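Local coordinates for DUF4442 domain-containing protein (PDB 1SH8) that is of unknown function but is probably a thioesterase of the hotdog-fold superfamily, related to the PaaI thioesterases, at residues R11-T14 and E15-A19; G50-A54 and G55-T59; L111-E114 and A115-G119. One frame throughout, in Å; residues are numbered along the deposited sequence.

Contact 1: R11-T14 and E15-A19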
ATOM      1  N   ARG A  11      15.814 -13.601   7.048  1.00  6.89           N
ATOM      2  CA  ARG A  11      15.763 -13.108   5.675  1.00  7.73           C
ATOM      3  C   ARG A  11      14.722 -13.889   4.871  1.00  7.79           C
ATOM      4  O   ARG A  11      13.934 -13.306   4.127  1.00  7.16           O
ATOM      5  CB  ARG A  11      17.152 -13.222   5.031  1.00  9.33           C
ATOM      6  CG  ARG A  11      17.218 -12.802   3.567  1.00 12.85           C
ATOM      7  CD  ARG A  11      16.960 -13.992   2.657  1.00 15.65           C
ATOM      8  NE  ARG A  11      17.963 -15.036   2.864  1.00 16.05           N
ATOM      9  CZ  ARG A  11      17.771 -16.320   2.583  1.00 16.01           C
ATOM     10  NH1 ARG A  11      18.739 -17.199   2.806  1.00 15.90           N
ATOM     11  NH2 ARG A  11      16.610 -16.727   2.085  1.00 14.61           N
ATOM     12  N   HIS A  12      14.703 -15.208   5.041  1.00  7.05           N
ATOM     13  CA  HIS A  12      13.743 -16.036   4.325  1.00  7.43           C
ATOM     14  C   HIS A  12      12.314 -15.627   4.684  1.00  7.67           C
ATOM     15  O   HIS A  12      11.469 -15.448   3.805  1.00  7.76           O
ATOM     16  CB  HIS A  12      13.968 -17.518   4.657  1.00  7.24           C
ATOM     17  CG  HIS A  12      13.106 -18.453   3.866  1.00  8.78           C
ATOM     18  ND1 HIS A  12      11.844 -18.832   4.273  1.00  9.78           N
ATOM     19  CD2 HIS A  12      13.315 -19.061   2.674  1.00  7.31           C
ATOM     20  CE1 HIS A  12      11.313 -19.634   3.366  1.00  6.62           C
ATOM     21  NE2 HIS A  12      12.185 -19.787   2.386  1.00 11.08           N
ATOM     22  N   LEU A  13      12.044 -15.473   5.977  1.00  7.79           N
ATOM     23  CA  LEU A  13      10.705 -15.083   6.424  1.00  7.72           C
ATOM     24  C   LEU A  13      10.324 -13.693   5.911  1.00  8.32           C
ATOM     25  O   LEU A  13       9.204 -13.480   5.449  1.00  9.33           O
ATOM     26  CB  LEU A  13      10.624 -15.128   7.952  1.00  8.00           C
ATOM     27  CG  LEU A  13      10.739 -16.539   8.546  1.00  9.18           C
ATOM     28  CD1 LEU A  13      10.743 -16.471  10.074  1.00  9.34           C
ATOM     29  CD2 LEU A  13       9.581 -17.399   8.034  1.00  9.42           C
ATOM     30  N   THR A  14      11.261 -12.754   5.975  1.00  7.90           N
ATOM     31  CA  THR A  14      11.008 -11.394   5.515  1.00  7.77           C
ATOM     32  C   THR A  14      10.640 -11.349   4.033  1.00  9.05           C
ATOM     33  O   THR A  14       9.679 -10.689   3.637  1.00 10.12           O
ATOM     34  CB  THR A  14      12.251 -10.493   5.736  1.00  8.10           C
ATOM     35  OG1 THR A  14      12.520 -10.386   7.137  1.00  8.47           O
ATOM     36  CG2 THR A  14      12.016  -9.095   5.171  1.00  7.29           C
ATOM     37  N   GLU A  15      11.404 -12.064   3.218  1.00  9.60           N
ATOM     38  CA  GLU A  15      11.182 -12.070   1.780  1.00 11.24           C
ATOM     39  C   GLU A  15      10.108 -13.019   1.280  1.00 12.82           C
ATOM     40  O   GLU A  15       9.483 -12.752   0.249  1.00 13.95           O
ATOM     41  CB  GLU A  15      12.487 -12.410   1.051  1.00 10.64           C
ATOM     42  CG  GLU A  15      13.633 -11.442   1.309  1.00 10.67           C
ATOM     43  CD  GLU A  15      14.922 -11.845   0.601  1.00 12.19           C
ATOM     44  OE1 GLU A  15      14.955 -12.926  -0.035  1.00 13.69           O
ATOM     45  OE2 GLU A  15      15.909 -11.081   0.682  1.00 11.59           O
ATOM     46  N   GLU A  16       9.874 -14.112   2.002  1.00 12.31           N
ATOM     47  CA  GLU A  16       8.923 -15.111   1.522  1.00 13.33           C
ATOM     48  C   GLU A  16       7.706 -15.522   2.340  1.00 12.85           C
ATOM     49  O   GLU A  16       6.861 -16.260   1.833  1.00 13.92           O
ATOM     50  CB  GLU A  16       9.704 -16.371   1.138  1.00 14.36           C
ATOM     51  CG  GLU A  16      10.715 -16.133   0.025  1.00 17.53           C
ATOM     52  CD  GLU A  16      11.580 -17.340  -0.250  1.00 19.96           C
ATOM     53  OE1 GLU A  16      11.024 -18.455  -0.369  1.00 19.76           O
ATOM     54  OE2 GLU A  16      12.814 -17.174  -0.353  1.00 20.15           O
ATOM     55  N   LYS A  17       7.577 -15.070   3.580  1.00 12.96           N
ATOM     56  CA  LYS A  17       6.413 -15.497   4.347  1.00 13.74           C
ATOM     57  C   LYS A  17       5.107 -15.036   3.706  1.00 13.83           C
ATOM     58  O   LYS A  17       4.116 -15.768   3.704  1.00 13.83           O
ATOM     59  CB  LYS A  17       6.484 -14.990   5.785  1.00 15.36           C
ATOM     60  CG  LYS A  17       5.502 -15.704   6.705  1.00 19.47           C
ATOM     61  CD  LYS A  17       5.782 -15.380   8.152  1.00 23.17           C
ATOM     62  CE  LYS A  17       4.863 -16.148   9.082  1.00 25.23           C
ATOM     63  NZ  LYS A  17       5.151 -15.792  10.504  1.00 27.23           N
ATOM     64  N   ILE A  18       5.109 -13.821   3.165  1.00 11.69           N
ATOM     65  CA  ILE A  18       3.918 -13.272   2.515  1.00  9.75           C
ATOM     66  C   ILE A  18       4.116 -13.346   1.001  1.00  9.72           C
ATOM     67  O   ILE A  18       4.993 -12.677   0.443  1.00 10.00           O
ATOM     68  CB  ILE A  18       3.681 -11.805   2.963  1.00  9.63           C
ATOM     69  CG1 ILE A  18       3.457 -11.765   4.478  1.00  7.97           C
ATOM     70  CG2 ILE A  18       2.474 -11.211   2.230  1.00  9.21           C
ATOM     71  CD1 ILE A  18       3.259 -10.371   5.033  1.00 10.96           C
ATOM     72  N   ALA A  19       3.299 -14.169   0.342  1.00  9.71           N
ATOM     73  CA  ALA A  19       3.390 -14.379  -1.104  1.00  9.82           C
ATOM     74  C   ALA A  19       3.336 -13.097  -1.933  1.00  9.32           C
ATOM     75  O   ALA A  19       4.061 -12.958  -2.919  1.00 10.10           O
ATOM     76  CB  ALA A  19       2.297 -15.340  -1.560  1.00 10.26           C
TER
HETATM   77  O   HOH W   1      14.481 -15.374   0.630  1.00 15.44           O
HETATM   78  O   HOH W   2       7.077 -11.823   3.068  1.00 14.97           O

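Contact 2: G50-A54 and G55-T59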
ATOM      1  N   GLY A  50       6.526   4.526 -16.706  1.00 21.92           N
ATOM      2  CA  GLY A  50       7.966   4.583 -16.507  1.00 21.74           C
ATOM      3  C   GLY A  50       8.603   4.675 -15.131  1.00 21.28           C
ATOM      4  O   GLY A  50       9.796   4.967 -15.047  1.00 22.87           O
ATOM      5  N   SER A  51       7.847   4.449 -14.060  1.00 18.57           N
ATOM      6  CA  SER A  51       8.420   4.493 -12.709  1.00 16.19           C
ATOM      7  C   SER A  51       7.794   3.399 -11.844  1.00 14.94           C
ATOM      8  O   SER A  51       6.899   2.684 -12.298  1.00 15.35           O
ATOM      9  CB  SER A  51       8.208   5.866 -12.066  1.00 15.84           C
ATOM     10  OG  SER A  51       6.837   6.170 -11.935  1.00 17.00           O
ATOM     11  N   MET A  52       8.260   3.261 -10.605  1.00 11.84           N
ATOM     12  CA  MET A  52       7.740   2.216  -9.730  1.00  9.97           C
ATOM     13  C   MET A  52       6.272   2.425  -9.400  1.00  8.70           C
ATOM     14  O   MET A  52       5.845   3.533  -9.081  1.00  9.51           O
ATOM     15  CB  MET A  52       8.554   2.136  -8.424  1.00  8.51           C
ATOM     16  CG  MET A  52       8.185   0.941  -7.518  1.00 10.19           C
ATOM     17  SD  MET A  52       9.393   0.610  -6.193  1.00  2.35           S
ATOM     18  CE  MET A  52       8.532   0.644  -4.893  1.00 19.99           C
ATOM     19  N   TYR A  53       5.506   1.343  -9.477  1.00  8.57           N
ATOM     20  CA  TYR A  53       4.085   1.399  -9.168  1.00  8.52           C
ATOM     21  C   TYR A  53       3.904   1.751  -7.688  1.00  7.84           C
ATOM     22  O   TYR A  53       4.648   1.265  -6.831  1.00  8.96           O
ATOM     23  CB  TYR A  53       3.421   0.051  -9.482  1.00  7.31           C
ATOM     24  CG  TYR A  53       1.979  -0.014  -9.025  1.00  8.95           C
ATOM     25  CD1 TYR A  53       1.058   0.950  -9.430  1.00  8.59           C
ATOM     26  CD2 TYR A  53       1.553  -0.998  -8.133  1.00  8.33           C
ATOM     27  CE1 TYR A  53      -0.251   0.947  -8.952  1.00  8.69           C
ATOM     28  CE2 TYR A  53       0.248  -1.010  -7.648  1.00  8.95           C
ATOM     29  CZ  TYR A  53      -0.644  -0.031  -8.060  1.00  8.91           C
ATOM     30  OH  TYR A  53      -1.916  -0.003  -7.549  1.00 10.43           O
ATOM     31  N   ALA A  54       2.919   2.596  -7.396  1.00  7.43           N
ATOM     32  CA  ALA A  54       2.636   3.025  -6.024  1.00  7.40           C
ATOM     33  C   ALA A  54       2.513   1.876  -5.025  1.00  7.08           C
ATOM     34  O   ALA A  54       2.946   2.004  -3.880  1.00  7.74           O
ATOM     35  CB  ALA A  54       1.365   3.867  -5.998  1.00  7.66           C
ATOM     36  N   GLY A  55       1.910   0.769  -5.456  1.00  7.16           N
ATOM     37  CA  GLY A  55       1.731  -0.388  -4.591  1.00  6.96           C
ATOM     38  C   GLY A  55       3.047  -1.026  -4.182  1.00  7.59           C
ATOM     39  O   GLY A  55       3.167  -1.573  -3.078  1.00  7.59           O
ATOM     40  N   ALA A  56       4.034  -0.966  -5.074  1.00  6.25           N
ATOM     41  CA  ALA A  56       5.351  -1.520  -4.783  1.00  6.57           C
ATOM     42  C   ALA A  56       6.037  -0.600  -3.770  1.00  7.07           C
ATOM     43  O   ALA A  56       6.704  -1.071  -2.843  1.00  7.34           O
ATOM     44  CB  ALA A  56       6.171  -1.621  -6.058  1.00  7.35           C
ATOM     45  N   LEU A  57       5.881   0.714  -3.952  1.00  6.79           N
ATOM     46  CA  LEU A  57       6.464   1.680  -3.021  1.00  6.41           C
ATOM     47  C   LEU A  57       5.847   1.471  -1.641  1.00  6.12           C
ATOM     48  O   LEU A  57       6.550   1.474  -0.629  1.00  6.32           O
ATOM     49  CB  LEU A  57       6.213   3.110  -3.509  1.00  6.14           C
ATOM     50  CG  LEU A  57       7.074   3.553  -4.700  1.00  8.96           C
ATOM     51  CD1 LEU A  57       6.527   4.840  -5.310  1.00  9.04           C
ATOM     52  CD2 LEU A  57       8.518   3.745  -4.227  1.00  8.22           C
ATOM     53  N   PHE A  58       4.534   1.268  -1.602  1.00  5.30           N
ATOM     54  CA  PHE A  58       3.858   1.052  -0.323  1.00  5.92           C
ATOM     55  C   PHE A  58       4.393  -0.193   0.376  1.00  5.69           C
ATOM     56  O   PHE A  58       4.667  -0.179   1.575  1.00  6.53           O
ATOM     57  CB  PHE A  58       2.350   0.883  -0.515  1.00  6.27           C
ATOM     58  CG  PHE A  58       1.610   0.621   0.771  1.00  6.96           C
ATOM     59  CD1 PHE A  58       1.112   1.675   1.538  1.00  7.84           C
ATOM     60  CD2 PHE A  58       1.445  -0.681   1.238  1.00  7.78           C
ATOM     61  CE1 PHE A  58       0.458   1.428   2.758  1.00  8.71           C
ATOM     62  CE2 PHE A  58       0.799  -0.937   2.453  1.00  8.72           C
ATOM     63  CZ  PHE A  58       0.305   0.119   3.212  1.00  8.02           C
ATOM     64  N   THR A  59       4.527  -1.278  -0.378  1.00  5.51           N
ATOM     65  CA  THR A  59       5.009  -2.527   0.189  1.00  6.55           C
ATOM     66  C   THR A  59       6.409  -2.353   0.777  1.00  6.38           C
ATOM     67  O   THR A  59       6.690  -2.826   1.880  1.00  7.33           O
ATOM     68  CB  THR A  59       4.994  -3.642  -0.875  1.00  6.07           C
ATOM     69  OG1 THR A  59       3.642  -3.857  -1.301  1.00  6.90           O
ATOM     70  CG2 THR A  59       5.535  -4.944  -0.308  1.00  7.00           C
TER

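Contact 3: L111-E114 and A115-G119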
ATOM      1  N   LEU A 111       8.684  -1.925  24.469  1.00 13.92           N
ATOM      2  CA  LEU A 111       7.633  -2.560  23.684  1.00 14.02           C
ATOM      3  C   LEU A 111       7.312  -3.988  24.118  1.00 14.68           C
ATOM      4  O   LEU A 111       6.142  -4.335  24.283  1.00 14.23           O
ATOM      5  CB  LEU A 111       8.007  -2.537  22.198  1.00 12.56           C
ATOM      6  CG  LEU A 111       7.956  -1.148  21.547  1.00 12.01           C
ATOM      7  CD1 LEU A 111       8.695  -1.160  20.221  1.00 10.87           C
ATOM      8  CD2 LEU A 111       6.503  -0.730  21.365  1.00 11.94           C
ATOM      9  N   GLU A 112       8.335  -4.819  24.302  1.00 16.17           N
ATOM     10  CA  GLU A 112       8.088  -6.203  24.707  1.00 18.53           C
ATOM     11  C   GLU A 112       7.492  -6.276  26.105  1.00 18.19           C
ATOM     12  O   GLU A 112       6.644  -7.124  26.385  1.00 18.23           O
ATOM     13  CB  GLU A 112       9.372  -7.030  24.635  1.00 22.19           C
ATOM     14  CG  GLU A 112      10.558  -6.408  25.322  1.00 30.02           C
ATOM     15  CD  GLU A 112      11.823  -7.224  25.130  1.00 34.63           C
ATOM     16  OE1 GLU A 112      12.106  -7.610  23.975  1.00 37.24           O
ATOM     17  OE2 GLU A 112      12.534  -7.473  26.130  1.00 36.85           O
ATOM     18  N   THR A 113       7.929  -5.377  26.978  1.00 18.23           N
ATOM     19  CA  THR A 113       7.415  -5.339  28.339  1.00 19.61           C
ATOM     20  C   THR A 113       5.932  -4.986  28.318  1.00 20.19           C
ATOM     21  O   THR A 113       5.106  -5.701  28.894  1.00 19.35           O
ATOM     22  CB  THR A 113       8.169  -4.299  29.181  1.00 22.25           C
ATOM     23  OG1 THR A 113       9.506  -4.759  29.410  1.00 24.01           O
ATOM     24  CG2 THR A 113       7.467  -4.075  30.515  1.00 23.19           C
ATOM     25  N   GLU A 114       5.597  -3.889  27.643  1.00 18.76           N
ATOM     26  CA  GLU A 114       4.212  -3.443  27.548  1.00 18.40           C
ATOM     27  C   GLU A 114       3.313  -4.442  26.808  1.00 17.72           C
ATOM     28  O   GLU A 114       2.173  -4.669  27.212  1.00 18.50           O
ATOM     29  CB  GLU A 114       4.160  -2.077  26.866  1.00 20.71           C
ATOM     30  CG  GLU A 114       2.768  -1.600  26.523  1.00 24.67           C
ATOM     31  CD  GLU A 114       2.779  -0.195  25.958  1.00 29.54           C
ATOM     32  OE1 GLU A 114       3.741   0.148  25.232  1.00 31.76           O
ATOM     33  OE2 GLU A 114       1.826   0.564  26.229  1.00 33.22           O
ATOM     34  N   ALA A 115       3.820  -5.034  25.728  1.00 16.22           N
ATOM     35  CA  ALA A 115       3.042  -6.013  24.972  1.00 15.82           C
ATOM     36  C   ALA A 115       2.849  -7.259  25.833  1.00 16.97           C
ATOM     37  O   ALA A 115       1.802  -7.908  25.789  1.00 17.36           O
ATOM     38  CB  ALA A 115       3.757  -6.376  23.676  1.00 14.91           C
ATOM     39  N   GLY A 116       3.866  -7.588  26.619  1.00 17.42           N
ATOM     40  CA  GLY A 116       3.773  -8.751  27.478  1.00 20.67           C
ATOM     41  C   GLY A 116       2.803  -8.546  28.626  1.00 21.46           C
ATOM     42  O   GLY A 116       2.010  -9.435  28.940  1.00 22.31           O
ATOM     43  N   GLU A 117       2.853  -7.369  29.242  1.00 22.64           N
ATOM     44  CA  GLU A 117       1.984  -7.064  30.375  1.00 23.87           C
ATOM     45  C   GLU A 117       0.567  -6.641  30.005  1.00 23.39           C
ATOM     46  O   GLU A 117      -0.387  -6.963  30.719  1.00 23.36           O
ATOM     47  CB  GLU A 117       2.606  -5.966  31.239  1.00 25.47           C
ATOM     48  CG  GLU A 117       4.013  -6.254  31.719  1.00 30.62           C
ATOM     49  CD  GLU A 117       4.509  -5.207  32.701  1.00 33.74           C
ATOM     50  OE1 GLU A 117       4.148  -4.021  32.537  1.00 36.20           O
ATOM     51  OE2 GLU A 117       5.269  -5.568  33.628  1.00 36.05           O
ATOM     52  N   ARG A 118       0.421  -5.924  28.896  1.00 22.47           N
ATOM     53  CA  ARG A 118      -0.892  -5.445  28.491  1.00 22.42           C
ATOM     54  C   ARG A 118      -1.491  -6.110  27.263  1.00 20.26           C
ATOM     55  O   ARG A 118      -2.650  -5.870  26.930  1.00 20.32           O
ATOM     56  CB  ARG A 118      -0.832  -3.931  28.302  1.00 26.00           C
ATOM     57  CG  ARG A 118      -0.443  -3.226  29.585  1.00 31.91           C
ATOM     58  CD  ARG A 118      -0.194  -1.746  29.390  1.00 38.51           C
ATOM     59  NE  ARG A 118       0.161  -1.108  30.658  1.00 44.16           N
ATOM     60  CZ  ARG A 118       1.223  -1.432  31.397  1.00 46.19           C
ATOM     61  NH1 ARG A 118       2.052  -2.392  31.002  1.00 46.83           N
ATOM     62  NH2 ARG A 118       1.452  -0.796  32.538  1.00 47.93           N
ATOM     63  N   GLY A 119      -0.709  -6.946  26.592  1.00 17.49           N
ATOM     64  CA  GLY A 119      -1.220  -7.629  25.419  1.00 16.62           C
ATOM     65  C   GLY A 119      -0.944  -6.929  24.101  1.00 16.18           C
ATOM     66  O   GLY A 119      -1.041  -7.548  23.041  1.00 15.03           O
TER

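Contact 1: R11-T14 and E15-A19
R11 and E15, one helical turn apart, meet through the aliphatic part of the arginine: R11 CD lies 3.5 Å from E15 OE1, and the two flat groups are turned 43° against each other. The charged ends do not pair directly. Bends at chi2 (-91°) and again at chi3 turn the R11 guanidinium away from E15, its NH1 forming a salt bridge with E8, while E15 is held by R27 and by the backbone N of A28.

Water 1 closes the gap between the ends. It accepts from R11 NH2 at 2.9 Å and donates to E15 OE1 and to E16 OE2, so a single water ties one guanidinium to two carboxylates. H12 and E16 form the next pair, with the ring and carboxylate planes 51° apart and E16 CB over one ring face, offset toward the rim. H12 NE2 comes within 3.3 Å of E16 OE1, but the angle is too poor for a hydrogen bond.

Beneath these side chains, E15 N bonds to R11 O at 3.0 Å and K17 N to L13 O at 2.9 Å. Past K17 the bonding pattern gives way to water: water 2 donates to T14 O and accepts from I18 N at 2.8 Å. These are i to i+4 pairs along the last part of helix 7-16, which leads through the N-cap residue I18 into helix 19-24, with T14 packed on L31 of strand 27-32 and on L70 of helix 64-72.

Contact 2: G50-A54 and G55-T59
The first turn of helix 54-62 begins here, with Y53 at the N-cap position and the loop residue M52 folded back against the turn; packed on strand 78-89, this helix is consistent with the one enclosed by the sheet in the hotdog fold. The cap residue contributes its carbonyl to the opening bonds. A56 N donates to Y53 O at 2.9 Å, with an N-H...O angle of only 131° and the donor 52° out of the carbonyl plane, as suits a tight i to i+3 turn. L57 N also reaches Y53 O, although the placement of that nitrogen is less sure. F58 N to A54 O, at 2.9 Å, continues the i to i+4 pattern.

The Y53 ring stands over the start of the helix. With CG anti to the backbone N (chi1 173°), one ring face lies against G55 N, which is 3.2 Å above the ring plane and displaced toward the rim. G55, having no side chain, lets the ring lie directly on the backbone, Y53 CE2 to G55 CA at 3.5 Å. M52 CG touches A56 CB at 3.6 Å, and M52 SD lies 3.8 Å from L57 CD2. The modelled position of the M52 methyl is doubtful.

One turn on, G55 O takes two donors from opposite faces of its plane, T59 N at 3.0 Å and T59 OG1 at 2.9 Å, which fixes the threonine hydroxyl against the helix.

L57 and F58 pack on strand 78-89, through F89 and through M85 and L87 respectively, while T59 meets helix 19-24. The same helix start also meets the second subunit: Y53 OH bonds to E62 of that subunit, and F58 stacks on F58 of the second subunit, at the dimer interface.

Contact 3: L111-E114 and A115-G119
T113 and E117 lie side by side one turn apart, pointing the same way, and their contact is one of van der Waals packing. T113 CG2 rests 3.8 Å from E117 CD, and E117 CG comes to 3.1 Å from T113 O. The threonine presents its methyl because chi1 (-70°) sets CG2 anti to the backbone N; OG1 turns back up the helix and bonds to R109 O. E114 and R118 make the neighbouring pair, touching through their aliphatic parts, E114 CG to R118 CD at 4.1 Å, with side chains crossing at about a right angle and the carboxylate and guanidinium planes 85° apart.

The charged interaction is made between adjacent residues. R118 NH1 donates to E117 OE1 at 3.1 Å in a salt bridge that uses the anti lone pair of the oxygen, with the acceptor close to the guanidinium plane. E114 does not share in it: E114 OE2 stays 5.0 Å from R118 NE, a distance at which any attraction would be diffuse.

Backbone bonds supply the continuous framework. Four successive i to i+4 bonds run from A115 N to L111 O through R118 N to E114 O, the last at 2.7 Å. G119 N adds a weak bond to A115 O. G119 then leaves helical geometry with positive phi (93°), a conformation suited to glycine, and ends the helix.

This is the final stretch of helix 105-118. L111, E114 and A115 rest on A121 of strand 120-130, with L111 also reaching Y123, and G119 bonds through its backbone to S148 at the end of strand 136-148.

All three are local contacts, each within one continuous stretch; contacts 1 and 3 are i to i+4 pairs near helix ends, contact 2 a helix start. Contact 2 is the buried one, dominated by apolar and aromatic groups; contacts 1 and 3 are partly buried, with charged side chains lining the outer side. In contact 1 a water bridges the charged groups, which also have salt-bridge partners outside, whereas contact 3 relies on a salt bridge between sequence neighbours. Contacts 1 and 2 both touch the second subunit, their nearest atoms about 7 Å apart. Contact 3 touches no other chain of the assembly and lies across the chain's centre from contact 2, their centres 34 Å apart.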